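Putative isohexenylglutaconyl-CoA hydratase (Pseudomonas aeruginosa, PDB 4ZU2) probably hydrates isohexenylglutaconyl-CoA, a step of the breakdown of acyclic terpenes such as citronellate, as a trimeric member of the crotonase family. Local coordinates at residues A121-V126 / A150-R155; A133-P138 / L180-F185. All blocks are in the same frame, centred on the assembly; numbering follows the deposited sequence.

Contact 1 of 2, residues A121-V126 / A150-R155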
loop_
_atom_site.group_PDB
_atom_site.type_symbol
_atom_site.label_atom_id
_atom_site.label_comp_id
_atom_site.label_asym_id
_atom_site.label_seq_id
_atom_site.Cartn_x
_atom_site.Cartn_y
_atom_site.Cartn_z
ATOM N N ALA A 121 3.094 -8.973 15.030
ATOM C CA ALA A 121 2.870 -9.656 13.746
ATOM C C ALA A 121 3.185 -8.683 12.580
ATOM O O ALA A 121 3.713 -9.061 11.541
ATOM C CB ALA A 121 1.432 -10.153 13.672
ATOM N N CYS A 122 2.871 -7.420 12.807
ATOM C CA CYS A 122 2.930 -6.396 11.785
ATOM C C CYS A 122 4.344 -6.015 11.433
ATOM O O CYS A 122 4.547 -5.307 10.468
ATOM C CB CYS A 122 2.193 -5.144 12.259
ATOM S SG CYS A 122 0.417 -5.165 12.177
ATOM N N VAL A 123 5.317 -6.456 12.227
ATOM C CA VAL A 123 6.714 -6.105 11.969
ATOM C C VAL A 123 7.590 -7.306 11.598
ATOM O O VAL A 123 8.829 -7.224 11.595
ATOM C CB VAL A 123 7.344 -5.310 13.143
ATOM C CG1 VAL A 123 6.456 -4.119 13.495
ATOM C CG2 VAL A 123 7.577 -6.178 14.339
ATOM N N SER A 124 6.947 -8.418 11.286
ATOM C CA SER A 124 7.676 -9.585 10.801
ATOM C C SER A 124 7.985 -9.451 9.279
ATOM O O SER A 124 7.215 -8.828 8.526
ATOM C CB SER A 124 6.866 -10.859 11.084
ATOM O OG SER A 124 5.616 -10.820 10.422
ATOM N N ASP A 125 9.093 -10.035 8.838
ATOM C CA ASP A 125 9.351 -10.220 7.394
ATOM C C ASP A 125 8.451 -11.320 6.787
ATOM O O ASP A 125 8.025 -11.219 5.658
ATOM C CB ASP A 125 10.809 -10.565 7.123
ATOM C CG ASP A 125 11.765 -9.525 7.647
ATOM O OD1 ASP A 125 11.563 -8.337 7.323
ATOM O OD2 ASP A 125 12.704 -9.897 8.375
ATOM N N VAL A 126 8.151 -12.338 7.572
ATOM C CA VAL A 126 7.253 -13.406 7.173
ATOM C C VAL A 126 6.346 -13.831 8.358
ATOM O O VAL A 126 6.810 -14.196 9.446
ATOM C CB VAL A 126 8.061 -14.623 6.600
ATOM C CG1 VAL A 126 7.126 -15.683 5.962
ATOM C CG2 VAL A 126 9.056 -14.149 5.574
ATOM N N ALA A 150 -0.214 2.030 15.491
ATOM C CA ALA A 150 -0.804 2.721 14.335
ATOM C C ALA A 150 0.111 2.766 13.096
ATOM O O ALA A 150 -0.258 2.345 12.007
ATOM C CB ALA A 150 -1.236 4.114 14.696
ATOM N N PRO A 151 1.318 3.273 13.265
ATOM C CA PRO A 151 2.218 3.394 12.115
ATOM C C PRO A 151 2.652 2.053 11.535
ATOM O O PRO A 151 2.863 1.943 10.350
ATOM C CB PRO A 151 3.411 4.154 12.702
ATOM C CG PRO A 151 3.294 4.067 14.125
ATOM C CD PRO A 151 1.871 3.918 14.454
ATOM N N PHE A 152 2.734 1.018 12.363
ATOM C CA PHE A 152 3.166 -0.253 11.870
ATOM C C PHE A 152 2.013 -1.009 11.137
ATOM O O PHE A 152 2.245 -1.771 10.202
ATOM C CB PHE A 152 3.831 -1.071 12.971
ATOM C CG PHE A 152 5.103 -0.451 13.527
ATOM C CD1 PHE A 152 6.293 -0.510 12.812
ATOM C CD2 PHE A 152 5.103 0.153 14.789
ATOM C CE1 PHE A 152 7.448 0.032 13.334
ATOM C CE2 PHE A 152 6.224 0.725 15.296
ATOM C CZ PHE A 152 7.409 0.670 14.580
ATOM N N VAL A 153 0.781 -0.750 11.518
ATOM C CA VAL A 153 -0.325 -1.398 10.853
ATOM C C VAL A 153 -0.641 -0.696 9.522
ATOM O O VAL A 153 -1.000 -1.352 8.551
ATOM C CB VAL A 153 -1.598 -1.505 11.742
ATOM C CG1 VAL A 153 -2.175 -0.140 12.063
ATOM C CG2 VAL A 153 -2.676 -2.378 11.052
ATOM N N VAL A 154 -0.546 0.623 9.486
ATOM C CA VAL A 154 -0.726 1.351 8.224
ATOM C C VAL A 154 0.386 0.908 7.258
ATOM O O VAL A 154 0.128 0.604 6.103
ATOM C CB VAL A 154 -0.669 2.873 8.456
ATOM C CG1 VAL A 154 -0.710 3.636 7.121
ATOM C CG2 VAL A 154 -1.766 3.283 9.407
ATOM N N ARG A 155 1.619 0.792 7.757
ATOM C CA ARG A 155 2.713 0.245 6.944
ATOM C C ARG A 155 2.414 -1.206 6.521
ATOM O O ARG A 155 2.751 -1.615 5.417
ATOM C CB ARG A 155 4.049 0.345 7.688
ATOM C CG ARG A 155 4.671 1.720 7.558
ATOM C CD ARG A 155 5.618 2.124 8.665
ATOM N NE ARG A 155 5.527 3.586 8.768
ATOM C CZ ARG A 155 6.546 4.426 8.762
ATOM N NH1 ARG A 155 7.803 3.982 8.719
ATOM N NH2 ARG A 155 6.307 5.732 8.816
HETATM O O HOH W 1 5.074 -2.933 9.287
#

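Contact 2 of 2, residues A133-P138 / L180-F185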
loop_
_atom_site.group_PDB
_atom_site.type_symbol
_atom_site.label_atom_id
_atom_site.label_comp_id
_atom_site.label_asym_id
_atom_site.label_seq_id
_atom_site.Cartn_x
_atom_site.Cartn_y
_atom_site.Cartn_z
ATOM N N ALA A 133 -6.725 -18.606 13.897
ATOM C CA ALA A 133 -6.160 -17.536 14.710
ATOM C C ALA A 133 -7.185 -16.424 14.754
ATOM O O ALA A 133 -7.941 -16.278 13.806
ATOM C CB ALA A 133 -4.832 -17.066 14.133
ATOM N N GLN A 134 -7.278 -15.692 15.873
ATOM C CA GLN A 134 -8.151 -14.521 15.931
ATOM C C GLN A 134 -7.361 -13.225 16.216
ATOM O O GLN A 134 -6.733 -13.030 17.278
ATOM C CB GLN A 134 -9.351 -14.704 16.876
ATOM C CG GLN A 134 -10.641 -15.482 16.314
ATOM C CD GLN A 134 -11.133 -15.113 14.877
ATOM O OE1 GLN A 134 -10.390 -15.249 13.919
ATOM N NE2 GLN A 134 -12.409 -14.714 14.736
ATOM N N PHE A 135 -7.425 -12.361 15.206
ATOM C CA PHE A 135 -6.770 -11.070 15.144
ATOM C C PHE A 135 -7.725 -9.952 15.518
ATOM O O PHE A 135 -8.938 -10.045 15.309
ATOM C CB PHE A 135 -6.287 -10.789 13.706
ATOM C CG PHE A 135 -5.306 -11.772 13.196
ATOM C CD1 PHE A 135 -5.744 -12.976 12.645
ATOM C CD2 PHE A 135 -3.945 -11.508 13.246
ATOM C CE1 PHE A 135 -4.819 -13.916 12.164
ATOM C CE2 PHE A 135 -3.021 -12.440 12.784
ATOM C CZ PHE A 135 -3.464 -13.653 12.244
ATOM N N GLY A 136 -7.167 -8.876 16.059
ATOM C CA GLY A 136 -7.971 -7.714 16.350
ATOM C C GLY A 136 -7.175 -6.623 17.026
ATOM O O GLY A 136 -6.073 -6.833 17.535
ATOM N N LEU A 137 -7.750 -5.436 16.993
ATOM C CA LEU A 137 -7.293 -4.316 17.823
ATOM C C LEU A 137 -8.426 -3.869 18.733
ATOM O O LEU A 137 -9.220 -2.998 18.363
ATOM C CB LEU A 137 -6.834 -3.151 16.923
ATOM C CG LEU A 137 -5.613 -3.487 16.051
ATOM C CD1 LEU A 137 -5.264 -2.394 15.032
ATOM C CD2 LEU A 137 -4.417 -3.773 16.890
ATOM N N PRO A 138 -8.532 -4.453 19.929
ATOM C CA PRO A 138 -9.660 -4.071 20.804
ATOM C C PRO A 138 -9.544 -2.684 21.440
ATOM O O PRO A 138 -10.483 -2.213 22.057
ATOM C CB PRO A 138 -9.613 -5.125 21.917
ATOM C CG PRO A 138 -8.787 -6.239 21.369
ATOM C CD PRO A 138 -7.769 -5.569 20.499
ATOM N N LEU A 180 -6.139 -9.684 3.523
ATOM C CA LEU A 180 -5.852 -8.264 3.812
ATOM C C LEU A 180 -4.373 -7.935 3.741
ATOM O O LEU A 180 -3.994 -6.780 3.904
ATOM C CB LEU A 180 -6.380 -7.868 5.214
ATOM C CG LEU A 180 -7.880 -7.909 5.464
ATOM C CD1 LEU A 180 -8.257 -7.727 6.944
ATOM C CD2 LEU A 180 -8.543 -6.860 4.658
ATOM N N GLY A 181 -3.529 -8.936 3.503
ATOM C CA GLY A 181 -2.093 -8.714 3.393
ATOM C C GLY A 181 -1.389 -8.584 4.740
ATOM O O GLY A 181 -0.256 -8.074 4.842
ATOM N N LEU A 182 -2.045 -9.065 5.789
ATOM C CA LEU A 182 -1.518 -8.915 7.148
ATOM C C LEU A 182 -0.473 -9.974 7.424
ATOM O O LEU A 182 0.530 -9.754 8.125
ATOM C CB LEU A 182 -2.666 -9.030 8.165
ATOM C CG LEU A 182 -2.236 -8.889 9.620
ATOM C CD1 LEU A 182 -1.250 -7.746 9.811
ATOM C CD2 LEU A 182 -3.480 -8.662 10.511
ATOM N N VAL A 183 -0.732 -11.155 6.876
ATOM C CA VAL A 183 0.203 -12.267 6.960
ATOM C C VAL A 183 0.418 -12.800 5.535
ATOM O O VAL A 183 -0.362 -12.480 4.607
ATOM C CB VAL A 183 -0.343 -13.367 7.905
ATOM C CG1 VAL A 183 -0.660 -12.774 9.298
ATOM C CG2 VAL A 183 -1.598 -14.058 7.284
ATOM N N HIS A 184 1.474 -13.589 5.367
ATOM C CA HIS A 184 1.923 -14.066 4.056
ATOM C C HIS A 184 1.422 -15.468 3.696
ATOM O O HIS A 184 1.352 -15.795 2.528
ATOM C CB HIS A 184 3.449 -14.086 4.019
ATOM C CG HIS A 184 4.094 -12.740 4.151
ATOM N ND1 HIS A 184 4.529 -12.244 5.354
ATOM C CD2 HIS A 184 4.403 -11.805 3.216
ATOM C CE1 HIS A 184 5.066 -11.048 5.164
ATOM N NE2 HIS A 184 5.012 -10.766 3.879
ATOM N N PHE A 185 1.122 -16.294 4.701
ATOM C CA PHE A 185 0.563 -17.628 4.512
ATOM C C PHE A 185 -0.482 -17.946 5.604
ATOM O O PHE A 185 -0.309 -17.580 6.785
ATOM C CB PHE A 185 1.668 -18.685 4.653
ATOM C CG PHE A 185 2.888 -18.450 3.775
ATOM C CD1 PHE A 185 2.842 -18.703 2.401
ATOM C CD2 PHE A 185 4.086 -18.026 4.330
ATOM C CE1 PHE A 185 3.969 -18.502 1.603
ATOM C CE2 PHE A 185 5.201 -17.831 3.547
ATOM C CZ PHE A 185 5.147 -18.067 2.177
#

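Contact 1 of 2, residues A121-V126 / A150-R155
C122 and V153 bring the two backbones to 6.0 Å between their CA atoms, where the type I beta turn A121-S124, at the end of helix 116-121, meets the side of helix 149-157. C122 points its CB toward the helix and lies over the F152-V153 backbone: CB stands 4.0 Å from F152 O, and SG, anti to the carbonyl carbon (chi1 -78°), reaches on to V153, 4.1 Å from its CA. Next along the turn, V123 brings CG1 obliquely up to the F152 ring, 3.7 Å from CD1. Q99 of helix 81-99 touches both V123 and F152. In this crotonase fold the turn leads from helix 116-121 into strand 126-130 of the main sheet, so the contact packs that connection against helix 149-157. S124 OG braces the turn, donating to A121 O at 2.8 Å from 20° off the carbonyl plane, beside the weak backbone bond from S124 N to the same oxygen. The polar link across the contact is a water that donates to both C122 O (2.7 Å) and F152 O (3.2 Å). Farther along helix 149-157, R156 binds S124 O through NH1, while L227 of the second subunit packs on F152.

Contact 2 of 2, residues A133-P138 / L180-F185
F135 and L182 are the closest backbone pair here, yet their CA atoms stand 9.8 Å apart, so strand 134-136 and the loop 180-185 meet through side chains alone. The loop starts where helix 174-179 ends in a Schellman motif, with G181 leaving the helix at positive phi; the chain then runs on into strand 185-187, the outermost of the main sheet within this chain. F135 spans most of the gap. Its CG is anti to the carbonyl carbon (chi1 -61°), and the ring extends toward the loop, where two neighbouring residues receive it at different atoms. L182 comes alongside, its side chain sliding past that of F135 in the opposite direction, and its methyl CD2 lies 4.0 Å from F135 CD2. V183 crosses obliquely farther out on the ring, with CG1 4.2 Å from F135 CZ. Both methyls approach the ring at a slant. Helix 174-179 adds A177, which touches F135, L182 and V183, and F172 sets its ring nearly parallel to that of F135 at about 10°. The contact thus ties the small three-stranded sheet, of which 134-136 is the middle strand, to the connection entering the large crotonase sheet; A129 on strand 126-130 also packs on F135. Across the two segments the partners are hydrocarbon alone, buried and at ordinary van der Waals spacing. Such a contact gains its stability from keeping these groups out of water and from the fit of their shapes, with little directional preference of its own.

Contact 1 and contact 2 have centres about 10 Å apart and touch through the loop 180-185. C122 SG of contact 1 lies 3.9 Å from CD1 of L182, whose other methyl serves contact 2, so this leucine bridges the two apolar clusters. Elsewhere along the loop, V126 CG1 is 3.8 Å from F185 CE2, where strands 126-130 and 185-187 run as parallel neighbours. R156 ties both together, binding S124 O and L182 O. Their segments alternate along the chain, 133-138 lying between the halves of contact 1. Both also reach the trimer interface: D125 forms a salt bridge with R163 of the third subunit, and H184 NE2 is hydrogen-bonded to T160 O of that same third subunit.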